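Local coordinates for protein heat-inducible transcription repressor HrcA (PDB 1STZ) that probably represses class I heat-shock operons such as grpE-dnaK-dnaJ and groELS by binding DNA, at residues L15-I26 and D58-I68. Numbering follows the deposited sequence.
Sequences LNDRQRKVLYCI and DMKKLEYLGYI
Leu15 drops onto Leu62 and Leu65 just before helix 17-33, whose 17-26 part crosses the 58-64 part of helix 52-64 at a signed angle of -78°. The order of elements, three helices followed by a two-stranded hairpin, is that of a winged helix-turn-helix: these are its first and third helices, and the third would be the likely DNA-recognition helix. The two methyls of Leu15 divide the work, Leu15 CD2 lying 3.7 Å from Leu62 CD2 and Leu15 CD1 lying 3.8 Å from Tyr67 CE1. Arg18 leaves its helix with CG anti to the backbone N, then bends at chi3 (56°), which brings the guanidinium edge up to Asp58. Arg18 NE gives the main bond of the salt bridge, 2.8 Å to Asp58 OD2 on its syn side, while Arg18 NH2 to Asp58 OD1 is weak; the two flat groups are nearly coplanar, 1° apart. The buried Gln19 amide accepts through OE1 and donates through NE2. Gln19 OE1 takes a 2.8 Å bond from Asn16 N at the start of the helix and a weak one from Lys61 NZ. Gln19 NE2 reaches Asp58 OD1 at 3.2 Å, coming from above the carboxylate plane while the acceptor lies in the amide's own plane. A leucine here would probably leave Asn16 N without its acceptor and strip Asp58 OD1 of its amide donor, with Arg18 still holding the carboxylate. Val22, Leu23 and Ile26, with Gln19, form the hole into which Leu62 fits as a knob. Leu23 CG lies 3.7 Å from Leu62 CD2, while Phe86 of helix 81-94 also touches Leu23. Leu23 CD1 makes an off-centre CH-pi contact with the ring of Tyr67, just before the first wing strand, 4.1 Å from its centroid. Ile26 CD1 packs 4.0 Å from Met59 CG and 4.1 Å from Leu62 CD1.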
loop_
_atom_site.group_PDB
_atom_site.type_symbol
_atom_site.label_atom_id
_atom_site.label_comp_id
_atom_site.label_asym_id
_atom_site.label_seq_id
_atom_site.Cartn_x
_atom_site.Cartn_y
_atom_site.Cartn_z
ATOM N N LEU A 15 -15.736 40.360 -8.668
ATOM C CA LEU A 15 -14.756 40.439 -7.597
ATOM C C LEU A 15 -13.409 40.914 -8.134
ATOM O O LEU A 15 -13.098 40.715 -9.302
ATOM C CB LEU A 15 -14.597 39.077 -6.917
ATOM C CG LEU A 15 -15.812 38.486 -6.194
ATOM C CD1 LEU A 15 -15.508 37.076 -5.721
ATOM C CD2 LEU A 15 -16.217 39.344 -5.017
ATOM N N ASN A 16 -12.635 41.550 -7.258
ATOM C CA ASN A 16 -11.223 41.882 -7.491
ATOM C C ASN A 16 -10.402 40.621 -7.599
ATOM O O ASN A 16 -10.876 39.538 -7.282
ATOM C CB ASN A 16 -10.648 42.646 -6.288
ATOM C CG ASN A 16 -10.721 44.117 -6.445
ATOM O OD1 ASN A 16 -10.082 44.676 -7.319
ATOM N ND2 ASN A 16 -11.478 44.771 -5.581
ATOM N N ASP A 17 -9.150 40.776 -8.001
ATOM C CA ASP A 17 -8.177 39.707 -7.843
ATOM C C ASP A 17 -7.940 39.454 -6.359
ATOM O O ASP A 17 -7.921 38.307 -5.922
ATOM C CB ASP A 17 -6.856 40.054 -8.541
ATOM C CG ASP A 17 -6.496 39.065 -9.630
ATOM O OD1 ASP A 17 -7.417 38.430 -10.191
ATOM O OD2 ASP A 17 -5.316 38.858 -9.990
ATOM N N ARG A 18 -7.772 40.528 -5.590
ATOM C CA ARG A 18 -7.548 40.424 -4.149
ATOM C C ARG A 18 -8.730 39.789 -3.425
ATOM O O ARG A 18 -8.548 38.934 -2.563
ATOM C CB ARG A 18 -7.272 41.798 -3.549
ATOM C CG ARG A 18 -7.010 41.791 -2.044
ATOM C CD ARG A 18 -7.005 43.178 -1.420
ATOM N NE ARG A 18 -8.258 43.876 -1.690
ATOM C CZ ARG A 18 -8.365 45.047 -2.310
ATOM N NH1 ARG A 18 -7.298 45.710 -2.753
ATOM N NH2 ARG A 18 -9.576 45.556 -2.494
ATOM N N GLN A 19 -9.934 40.222 -3.774
ATOM C CA GLN A 19 -11.153 39.702 -3.164
ATOM C C GLN A 19 -11.338 38.204 -3.465
ATOM O O GLN A 19 -11.851 37.455 -2.635
ATOM C CB GLN A 19 -12.365 40.527 -3.625
ATOM C CG GLN A 19 -12.361 41.955 -3.051
ATOM C CD GLN A 19 -13.233 42.944 -3.806
ATOM O OE1 GLN A 19 -13.738 42.658 -4.891
ATOM N NE2 GLN A 19 -13.407 44.120 -3.227
ATOM N N ARG A 20 -10.916 37.789 -4.656
ATOM C CA ARG A 20 -10.920 36.380 -5.033
ATOM C C ARG A 20 -9.976 35.598 -4.117
ATOM O O ARG A 20 -10.327 34.544 -3.624
ATOM C CB ARG A 20 -10.502 36.206 -6.500
ATOM C CG ARG A 20 -11.633 36.382 -7.519
ATOM C CD ARG A 20 -11.225 36.080 -8.961
ATOM N NE ARG A 20 -11.833 37.034 -9.901
ATOM C CZ ARG A 20 -13.112 36.999 -10.302
ATOM N NH1 ARG A 20 -13.935 36.045 -9.872
ATOM N NH2 ARG A 20 -13.570 37.920 -11.146
ATOM N N LYS A 21 -8.784 36.135 -3.882
ATOM C CA LYS A 21 -7.815 35.498 -3.005
ATOM C C LYS A 21 -8.323 35.472 -1.573
ATOM O O LYS A 21 -8.170 34.474 -0.895
ATOM C CB LYS A 21 -6.465 36.199 -3.088
ATOM C CG LYS A 21 -5.840 36.149 -4.489
ATOM C CD LYS A 21 -4.441 35.521 -4.495
ATOM C CE LYS A 21 -3.339 36.521 -4.136
ATOM N NZ LYS A 21 -1.993 36.111 -4.659
ATOM N N VAL A 22 -8.969 36.544 -1.127
ATOM C CA VAL A 22 -9.528 36.585 0.223
ATOM C C VAL A 22 -10.610 35.502 0.406
ATOM O O VAL A 22 -10.677 34.843 1.443
ATOM C CB VAL A 22 -10.126 37.976 0.553
ATOM C CG1 VAL A 22 -10.850 37.946 1.889
ATOM C CG2 VAL A 22 -9.035 39.046 0.570
ATOM N N LEU A 23 -11.446 35.312 -0.606
ATOM C CA LEU A 23 -12.505 34.317 -0.533
ATOM C C LEU A 23 -11.884 32.927 -0.497
ATOM O O LEU A 23 -12.311 32.059 0.252
ATOM C CB LEU A 23 -13.426 34.440 -1.743
ATOM C CG LEU A 23 -14.882 33.984 -1.623
ATOM C CD1 LEU A 23 -15.424 33.494 -2.960
ATOM C CD2 LEU A 23 -15.158 32.990 -0.530
ATOM N N TYR A 24 -10.862 32.741 -1.320
ATOM C CA TYR A 24 -10.148 31.482 -1.396
ATOM C C TYR A 24 -9.531 31.119 -0.040
ATOM O O TYR A 24 -9.659 29.985 0.421
ATOM C CB TYR A 24 -9.071 31.595 -2.470
ATOM C CG TYR A 24 -8.336 30.328 -2.724
ATOM C CD1 TYR A 24 -7.056 30.142 -2.241
ATOM C CD2 TYR A 24 -8.924 29.309 -3.454
ATOM C CE1 TYR A 24 -6.371 28.982 -2.487
ATOM C CE2 TYR A 24 -8.252 28.144 -3.702
ATOM C CZ TYR A 24 -6.980 27.987 -3.213
ATOM O OH TYR A 24 -6.330 26.821 -3.451
ATOM N N CYS A 25 -8.897 32.088 0.619
ATOM C CA CYS A 25 -8.244 31.812 1.903
ATOM C C CYS A 25 -9.253 31.466 2.993
ATOM O O CYS A 25 -9.016 30.548 3.768
ATOM C CB CYS A 25 -7.359 32.976 2.346
ATOM S SG CYS A 25 -5.772 32.962 1.491
ATOM N N ILE A 26 -10.364 32.198 3.040
ATOM C CA ILE A 26 -11.424 31.955 4.012
ATOM C C ILE A 26 -11.914 30.508 3.919
ATOM O O ILE A 26 -11.970 29.809 4.923
ATOM C CB ILE A 26 -12.606 32.949 3.791
ATOM C CG1 ILE A 26 -12.224 34.345 4.292
ATOM C CG2 ILE A 26 -13.885 32.476 4.489
ATOM C CD1 ILE A 26 -13.026 35.468 3.677
ATOM N N ASP A 58 -13.622 43.856 1.972
ATOM C CA ASP A 58 -13.731 42.797 0.977
ATOM C C ASP A 58 -14.704 41.740 1.463
ATOM O O ASP A 58 -15.467 41.193 0.676
ATOM C CB ASP A 58 -12.370 42.148 0.722
ATOM C CG ASP A 58 -11.372 43.104 0.129
ATOM O OD1 ASP A 58 -11.788 44.147 -0.419
ATOM O OD2 ASP A 58 -10.139 42.897 0.175
ATOM N N MET A 59 -14.668 41.467 2.766
ATOM C CA MET A 59 -15.554 40.497 3.394
ATOM C C MET A 59 -17.007 40.978 3.430
ATOM O O MET A 59 -17.929 40.159 3.435
ATOM C CB MET A 59 -15.060 40.157 4.802
ATOM C CG MET A 59 -13.854 39.201 4.779
ATOM S SD MET A 59 -12.998 39.008 6.335
ATOM C CE MET A 59 -14.031 37.818 7.091
ATOM N N LYS A 60 -17.204 42.294 3.439
ATOM C CA LYS A 60 -18.542 42.880 3.347
ATOM C C LYS A 60 -19.079 42.669 1.929
ATOM O O LYS A 60 -20.232 42.276 1.740
ATOM C CB LYS A 60 -18.511 44.377 3.691
ATOM C CG LYS A 60 -19.325 44.777 4.934
ATOM C CD LYS A 60 -18.588 44.450 6.241
ATOM C CE LYS A 60 -18.858 43.020 6.724
ATOM N NZ LYS A 60 -17.690 42.099 6.478
ATOM N N LYS A 61 -18.227 42.924 0.936
ATOM C CA LYS A 61 -18.578 42.676 -0.457
ATOM C C LYS A 61 -18.867 41.191 -0.725
ATOM O O LYS A 61 -19.782 40.855 -1.464
ATOM C CB LYS A 61 -17.468 43.181 -1.380
ATOM C CG LYS A 61 -17.788 43.062 -2.866
ATOM C CD LYS A 61 -16.766 43.824 -3.713
ATOM C CE LYS A 61 -17.264 44.078 -5.130
ATOM N NZ LYS A 61 -16.261 44.832 -5.943
ATOM N N LEU A 62 -18.093 40.304 -0.112
ATOM C CA LEU A 62 -18.260 38.863 -0.319
ATOM C C LEU A 62 -19.599 38.387 0.236
ATOM O O LEU A 62 -20.279 37.541 -0.364
ATOM C CB LEU A 62 -17.118 38.103 0.347
ATOM C CG LEU A 62 -15.761 38.193 -0.359
ATOM C CD1 LEU A 62 -14.682 37.525 0.488
ATOM C CD2 LEU A 62 -15.818 37.574 -1.749
ATOM N N GLU A 63 -19.955 38.927 1.392
ATOM C CA GLU A 63 -21.233 38.657 2.027
ATOM C C GLU A 63 -22.411 39.275 1.252
ATOM O O GLU A 63 -23.471 38.667 1.139
ATOM C CB GLU A 63 -21.215 39.201 3.452
ATOM C CG GLU A 63 -22.551 39.084 4.147
ATOM C CD GLU A 63 -22.441 39.211 5.645
ATOM O OE1 GLU A 63 -23.416 38.838 6.325
ATOM O OE2 GLU A 63 -21.393 39.690 6.143
ATOM N N TYR A 64 -22.219 40.475 0.717
ATOM C CA TYR A 64 -23.236 41.120 -0.096
ATOM C C TYR A 64 -23.548 40.294 -1.356
ATOM O O TYR A 64 -24.697 40.248 -1.797
ATOM C CB TYR A 64 -22.788 42.553 -0.457
ATOM C CG TYR A 64 -23.773 43.318 -1.296
ATOM C CD1 TYR A 64 -24.742 44.127 -0.711
ATOM C CD2 TYR A 64 -23.740 43.233 -2.686
ATOM C CE1 TYR A 64 -25.652 44.836 -1.497
ATOM C CE2 TYR A 64 -24.646 43.941 -3.483
ATOM C CZ TYR A 64 -25.601 44.725 -2.880
ATOM O OH TYR A 64 -26.495 45.415 -3.662
ATOM N N LEU A 65 -22.531 39.633 -1.916
ATOM C CA LEU A 65 -22.695 38.826 -3.126
ATOM C C LEU A 65 -23.047 37.370 -2.826
ATOM O O LEU A 65 -23.247 36.579 -3.745
ATOM C CB LEU A 65 -21.433 38.887 -3.980
ATOM C CG LEU A 65 -21.074 40.277 -4.507
ATOM C CD1 LEU A 65 -19.769 40.196 -5.288
ATOM C CD2 LEU A 65 -22.187 40.850 -5.364
ATOM N N GLY A 66 -23.124 37.025 -1.544
ATOM C CA GLY A 66 -23.649 35.739 -1.102
ATOM C C GLY A 66 -22.646 34.607 -0.998
ATOM O O GLY A 66 -23.049 33.451 -0.947
ATOM N N TYR A 67 -21.355 34.934 -0.972
ATOM C CA TYR A 67 -20.276 33.943 -0.912
ATOM C C TYR A 67 -20.005 33.437 0.500
ATOM O O TYR A 67 -19.480 32.330 0.670
ATOM C CB TYR A 67 -18.979 34.526 -1.493
ATOM C CG TYR A 67 -19.007 34.667 -3.000
ATOM C CD1 TYR A 67 -19.056 35.915 -3.613
ATOM C CD2 TYR A 67 -19.011 33.542 -3.810
ATOM C CE1 TYR A 67 -19.089 36.027 -4.996
ATOM C CE2 TYR A 67 -19.044 33.648 -5.193
ATOM C CZ TYR A 67 -19.080 34.878 -5.774
ATOM O OH TYR A 67 -19.122 34.952 -7.139
ATOM N N ILE A 68 -20.356 34.253 1.498
ATOM C CA ILE A 68 -20.117 33.950 2.908
ATOM C C ILE A 68 -21.232 34.507 3.789
ATOM O O ILE A 68 -21.942 35.427 3.393
ATOM C CB ILE A 68 -18.774 34.537 3.361
ATOM C CG1 ILE A 68 -18.759 36.068 3.225
ATOM C CG2 ILE A 68 -17.620 33.923 2.579
ATOM C CD1 ILE A 68 -17.496 36.728 3.812
#